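Local coordinates for DUF3863 domain-containing protein (Parabacteroides distasonis, PDB 3LM3) that is of unknown function but probably acts on carbohydrate substrates, as a putative glycoside hydrolase or deacetylase, at residues 284-289 / 297-302; 240-243 / 248-251. One frame throughout, in Å; residues are numbered along the deposited sequence.

In the fold
Contact 2 comes first along the chain and closes before contact 1 opens; their centres lie about 13 Å apart on the same side of the chain's centre. Contact 2 ties the loop at 240-243 to helix 247-253, and the chain then passes through helix 255-277 into strand 280-287, where contact 1 joins that strand of the parallel sheet to helix 296-313. The two meet directly: the A302 methyl carbon CB packs at 3.6 Å from Y250 CG. Thus the loop before helix 247-253, that short helix and a beta-alpha unit are linked in succession, consistent with the barrel-like fold of glycoside hydrolase and deacetylase relatives.

Contact 1 (284-289 / 297-302)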
loop_
_atom_site.group_PDB
_atom_site.type_symbol
_atom_site.label_atom_id
_atom_site.label_comp_id
_atom_site.label_asym_id
_atom_site.label_seq_id
_atom_site.Cartn_x
_atom_site.Cartn_y
_atom_site.Cartn_z
ATOM N N ASN A 284 -5.891 -1.679 1.787
ATOM C CA ASN A 284 -5.734 -1.999 3.208
ATOM C C ASN A 284 -5.290 -3.438 3.359
ATOM O O ASN A 284 -5.559 -4.285 2.513
ATOM C CB ASN A 284 -7.041 -1.751 3.952
ATOM C CG ASN A 284 -6.855 -1.311 5.403
ATOM O OD1 ASN A 284 -5.752 -1.312 5.951
ATOM N ND2 ASN A 284 -7.982 -0.902 6.026
ATOM N N ILE A 285 -4.551 -3.687 4.435
ATOM C CA ILE A 285 -4.023 -5.016 4.781
ATOM C C ILE A 285 -4.329 -5.246 6.251
ATOM O O ILE A 285 -3.944 -4.433 7.095
ATOM C CB ILE A 285 -2.531 -5.163 4.503
ATOM C CG1 ILE A 285 -2.248 -4.986 3.004
ATOM C CG2 ILE A 285 -2.022 -6.543 5.010
ATOM C CD1 ILE A 285 -0.757 -4.843 2.638
ATOM N N TRP A 286 -5.055 -6.304 6.552
ATOM C CA TRP A 286 -5.378 -6.736 7.915
ATOM C C TRP A 286 -4.759 -8.098 8.146
ATOM O O TRP A 286 -5.060 -9.068 7.436
ATOM C CB TRP A 286 -6.881 -6.868 8.130
ATOM C CG TRP A 286 -7.675 -5.593 8.148
ATOM C CD1 TRP A 286 -7.553 -4.525 7.284
ATOM C CD2 TRP A 286 -8.694 -5.215 9.081
ATOM N NE1 TRP A 286 -8.451 -3.549 7.622
ATOM C CE2 TRP A 286 -9.151 -3.937 8.727
ATOM C CE3 TRP A 286 -9.230 -5.809 10.230
ATOM C CZ2 TRP A 286 -10.152 -3.282 9.430
ATOM C CZ3 TRP A 286 -10.232 -5.158 10.900
ATOM C CH2 TRP A 286 -10.674 -3.917 10.519
ATOM N N GLU A 287 -3.922 -8.229 9.155
ATOM C CA GLU A 287 -3.346 -9.519 9.463
ATOM C C GLU A 287 -4.339 -10.359 10.253
ATOM O O GLU A 287 -4.945 -9.874 11.213
ATOM C CB GLU A 287 -2.079 -9.335 10.266
ATOM C CG GLU A 287 -0.960 -8.570 9.559
ATOM C CD GLU A 287 -1.126 -7.054 9.513
ATOM O OE1 GLU A 287 -1.987 -6.458 10.215
ATOM O OE2 GLU A 287 -0.315 -6.416 8.819
ATOM N N ALA A 288 -4.521 -11.602 9.816
ATOM C CA ALA A 288 -5.461 -12.520 10.474
ATOM C C ALA A 288 -5.166 -12.649 11.969
ATOM O O ALA A 288 -6.089 -12.794 12.774
ATOM C CB ALA A 288 -5.422 -13.864 9.818
ATOM N N GLN A 289 -3.894 -12.619 12.335
ATOM C CA GLN A 289 -3.506 -12.790 13.736
ATOM C C GLN A 289 -4.047 -11.696 14.650
ATOM O O GLN A 289 -3.998 -11.846 15.887
ATOM C CB GLN A 289 -1.993 -12.928 13.884
ATOM C CG GLN A 289 -1.115 -11.778 13.390
ATOM C CD GLN A 289 -1.149 -10.538 14.257
ATOM O OE1 GLN A 289 -1.797 -9.567 13.928
ATOM N NE2 GLN A 289 -0.442 -10.572 15.398
ATOM N N ASP A 297 -14.042 -10.213 18.920
ATOM C CA ASP A 297 -15.166 -9.310 18.763
ATOM C C ASP A 297 -14.733 -7.913 18.388
ATOM O O ASP A 297 -15.350 -7.289 17.516
ATOM C CB ASP A 297 -16.035 -9.274 20.009
ATOM C CG ASP A 297 -16.774 -10.575 20.256
ATOM O OD1 ASP A 297 -16.940 -11.422 19.347
ATOM O OD2 ASP A 297 -17.233 -10.722 21.411
ATOM N N LEU A 298 -13.694 -7.399 19.031
ATOM C CA LEU A 298 -13.169 -6.079 18.694
ATOM C C LEU A 298 -12.773 -5.992 17.218
ATOM O O LEU A 298 -13.169 -5.051 16.532
ATOM C CB LEU A 298 -12.006 -5.715 19.604
ATOM C CG LEU A 298 -11.401 -4.331 19.350
ATOM C CD1 LEU A 298 -12.353 -3.198 19.755
ATOM C CD2 LEU A 298 -10.069 -4.158 20.071
ATOM N N ILE A 299 -11.982 -6.947 16.729
ATOM C CA ILE A 299 -11.450 -6.868 15.376
ATOM C C ILE A 299 -12.549 -7.135 14.350
ATOM O O ILE A 299 -12.622 -6.441 13.345
ATOM C CB ILE A 299 -10.201 -7.780 15.223
ATOM C CG1 ILE A 299 -9.095 -7.278 16.161
ATOM C CG2 ILE A 299 -9.690 -7.847 13.779
ATOM C CD1 ILE A 299 -8.627 -5.868 15.855
ATOM N N CYS A 300 -13.413 -8.099 14.618
ATOM C CA CYS A 300 -14.551 -8.307 13.722
ATOM C C CYS A 300 -15.525 -7.132 13.723
ATOM O O CYS A 300 -16.043 -6.766 12.649
ATOM C CB CYS A 300 -15.227 -9.634 14.009
ATOM S SG CYS A 300 -14.238 -11.083 13.566
ATOM N N ASP A 301 -15.782 -6.520 14.884
ATOM C CA ASP A 301 -16.605 -5.311 14.907
ATOM C C ASP A 301 -15.955 -4.180 14.102
ATOM O O ASP A 301 -16.633 -3.454 13.396
ATOM C CB ASP A 301 -16.858 -4.814 16.343
ATOM C CG ASP A 301 -17.882 -5.647 17.094
ATOM O OD1 ASP A 301 -18.575 -6.504 16.493
ATOM O OD2 ASP A 301 -17.960 -5.438 18.326
ATOM N N ALA A 302 -14.643 -4.030 14.212
ATOM C CA ALA A 302 -13.947 -3.016 13.444
ATOM C C ALA A 302 -14.086 -3.260 11.941
ATOM O O ALA A 302 -14.327 -2.325 11.154
ATOM C CB ALA A 302 -12.452 -2.974 13.852
#
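W286, near the end of strand 280-287 of the parallel sheet, faces I299 and A302 of helix 296-313 across a wide backbone gap, with W286 CA 9.6 Å from I299 CA. Segments 284-289 and 297-302 form a beta-alpha unit: after A288 and Q289 the chain goes through helix 290-294 and then returns along the sheet's flank as the longer helix. One large side chain spans the distance, illustrating how an indole can join strand to helix by packing alone. CG of W286 stands anti to the carbonyl carbon (chi1 -69°) and chi2 of 44° turns the ring; together they point its far edge, CZ3 and CH2, at the helix. CZ3 comes 3.7 Å from I299 O, which sits beside the ring's edge close to its plane. The methyl CG2 of I299 lies near the same corner, 4.0 Å from CZ3. Next along the edge, CH2 of W286 meets the A302 methyl carbon CB at 3.9 Å, and the A302 backbone carbon C lies just as near. All three residues are buried, and the contact is van der Waals packing. The W286 ring also meets that of W306, from the same helix, with planes only about 15° apart, while L59 of helix 53-64 touches I299 and L255 touches A302. At the polar edge of the indole, N284 ND2 lies in the ring plane, 3.1 Å from W286 NE1; both nitrogens are donors, so they do not bond, and ND2 instead gives a hydrogen to V244 O.

Contact 2 (240-243 / 248-251); sequences SRRG and ETYK
Contact 2 is a polar loop-to-helix contact in which R242 and its neighbours, in the loop after helix 222-225, fold back on E248 and T249 at the start of helix 247-253. R242 holds the backbone oxygen of E248 rather than its carboxylate. Its guanidinium comes side-on, and NE (2.9 Å) and NH2 (3.0 Å) both donate to E248 O, which lies within 1° of the guanidinium plane. NH2 approaches in the carbonyl plane, on a lone pair, whereas NE is tilted 34° from it. The first torsion takes R242 CG anti to the backbone N (chi1 -177°), and a bend at chi3 then turns the group onto the carbonyl. The remaining nitrogen, NH1, forms a salt bridge with D352, so the same group also links the helix to that residue. A leucine in place of R242 would probably leave E248 O without these two donors and D352 without this cationic mate. The E248 carboxylate folds toward the loop and reaches it through water: one molecule gives hydrogens to R241 O and to E248 OE1, 2.9 Å from each, and a second accepts from G243 N and lies 2.9 Å from OE1, to which it can donate. Packing completes the joint, with the T249 methyl CG2 3.4 Å from G243 O, while T249 OG1 is hydrogen-bonded to G245 O. G243 O is buried here without a polar partner. The chemistry suggests a division of labour, the arginine's charge being met at least partly by D352 while E248 offers the loop its carbonyl and, through its carboxylate, a hold on water.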
loop_
_atom_site.group_PDB
_atom_site.type_symbol
_atom_site.label_atom_id
_atom_site.label_comp_id
_atom_site.label_asym_id
_atom_site.label_seq_id
_atom_site.Cartn_x
_atom_site.Cartn_y
_atom_site.Cartn_z
ATOM N N SER A 240 3.263 7.944 11.902
ATOM C CA SER A 240 3.410 8.105 10.456
ATOM C C SER A 240 2.729 7.047 9.584
ATOM O O SER A 240 2.674 7.210 8.365
ATOM C CB SER A 240 4.886 8.155 10.103
ATOM O OG SER A 240 5.465 6.913 10.345
ATOM N N ARG A 241 2.162 6.009 10.206
ATOM C CA ARG A 241 1.416 4.979 9.478
ATOM C C ARG A 241 -0.077 5.059 9.639
ATOM O O ARG A 241 -0.812 4.150 9.233
ATOM C CB ARG A 241 1.905 3.587 9.890
ATOM C CG ARG A 241 3.365 3.328 9.573
ATOM C CD ARG A 241 3.685 3.531 8.089
ATOM N NE ARG A 241 2.842 2.667 7.275
ATOM C CZ ARG A 241 2.699 2.753 5.958
ATOM N NH1 ARG A 241 3.328 3.707 5.274
ATOM N NH2 ARG A 241 1.906 1.869 5.349
ATOM N N ARG A 242 -0.560 6.181 10.176
ATOM C CA ARG A 242 -1.991 6.367 10.339
ATOM C C ARG A 242 -2.734 6.700 9.030
ATOM O O ARG A 242 -2.376 7.635 8.289
ATOM C CB ARG A 242 -2.245 7.458 11.365
ATOM C CG ARG A 242 -3.715 7.666 11.640
ATOM C CD ARG A 242 -3.917 8.381 12.982
ATOM N NE ARG A 242 -3.640 7.470 14.084
ATOM C CZ ARG A 242 -2.642 7.559 14.969
ATOM N NH1 ARG A 242 -1.798 8.578 14.993
ATOM N NH2 ARG A 242 -2.490 6.613 15.889
ATOM N N GLY A 243 -3.824 5.959 8.811
ATOM C CA GLY A 243 -4.715 6.182 7.709
ATOM C C GLY A 243 -5.900 5.266 7.820
ATOM O O GLY A 243 -6.711 5.424 8.748
ATOM N N GLU A 248 -3.586 1.634 13.957
ATOM C CA GLU A 248 -3.426 3.020 14.396
ATOM C C GLU A 248 -4.742 3.767 14.555
ATOM O O GLU A 248 -4.752 4.953 14.927
ATOM C CB GLU A 248 -2.517 3.778 13.424
ATOM C CG GLU A 248 -1.142 3.194 13.276
ATOM C CD GLU A 248 -1.019 2.009 12.350
ATOM O OE1 GLU A 248 -1.967 1.697 11.614
ATOM O OE2 GLU A 248 0.082 1.379 12.390
ATOM N N THR A 249 -5.857 3.083 14.278
ATOM C CA THR A 249 -7.174 3.714 14.283
ATOM C C THR A 249 -8.143 2.920 15.162
ATOM O O THR A 249 -8.239 3.170 16.359
ATOM C CB THR A 249 -7.718 3.922 12.841
ATOM O OG1 THR A 249 -7.815 2.656 12.153
ATOM C CG2 THR A 249 -6.815 4.878 12.071
ATOM N N TYR A 250 -8.848 1.942 14.595
ATOM C CA TYR A 250 -9.772 1.133 15.373
ATOM C C TYR A 250 -9.175 0.593 16.685
ATOM O O TYR A 250 -9.809 0.692 17.748
ATOM C CB TYR A 250 -10.289 -0.046 14.537
ATOM C CG TYR A 250 -11.190 0.390 13.410
ATOM C CD1 TYR A 250 -12.461 0.873 13.661
ATOM C CD2 TYR A 250 -10.787 0.293 12.084
ATOM C CE1 TYR A 250 -13.274 1.297 12.623
ATOM C CE2 TYR A 250 -11.626 0.719 11.025
ATOM C CZ TYR A 250 -12.854 1.209 11.297
ATOM O OH TYR A 250 -13.621 1.651 10.242
ATOM N N LYS A 251 -7.970 0.043 16.622
ATOM C CA LYS A 251 -7.314 -0.524 17.811
ATOM C C LYS A 251 -6.747 0.603 18.679
ATOM O O LYS A 251 -7.136 0.747 19.823
ATOM C CB LYS A 251 -6.266 -1.535 17.388
ATOM C CG LYS A 251 -5.734 -2.432 18.496
ATOM C CD LYS A 251 -4.721 -1.771 19.381
ATOM C CE LYS A 251 -3.395 -1.423 18.727
ATOM N NZ LYS A 251 -2.383 -0.996 19.788
HETATM O O HOH W 1 -1.528 1.323 8.808
HETATM O O HOH W 2 -3.863 3.481 10.275
#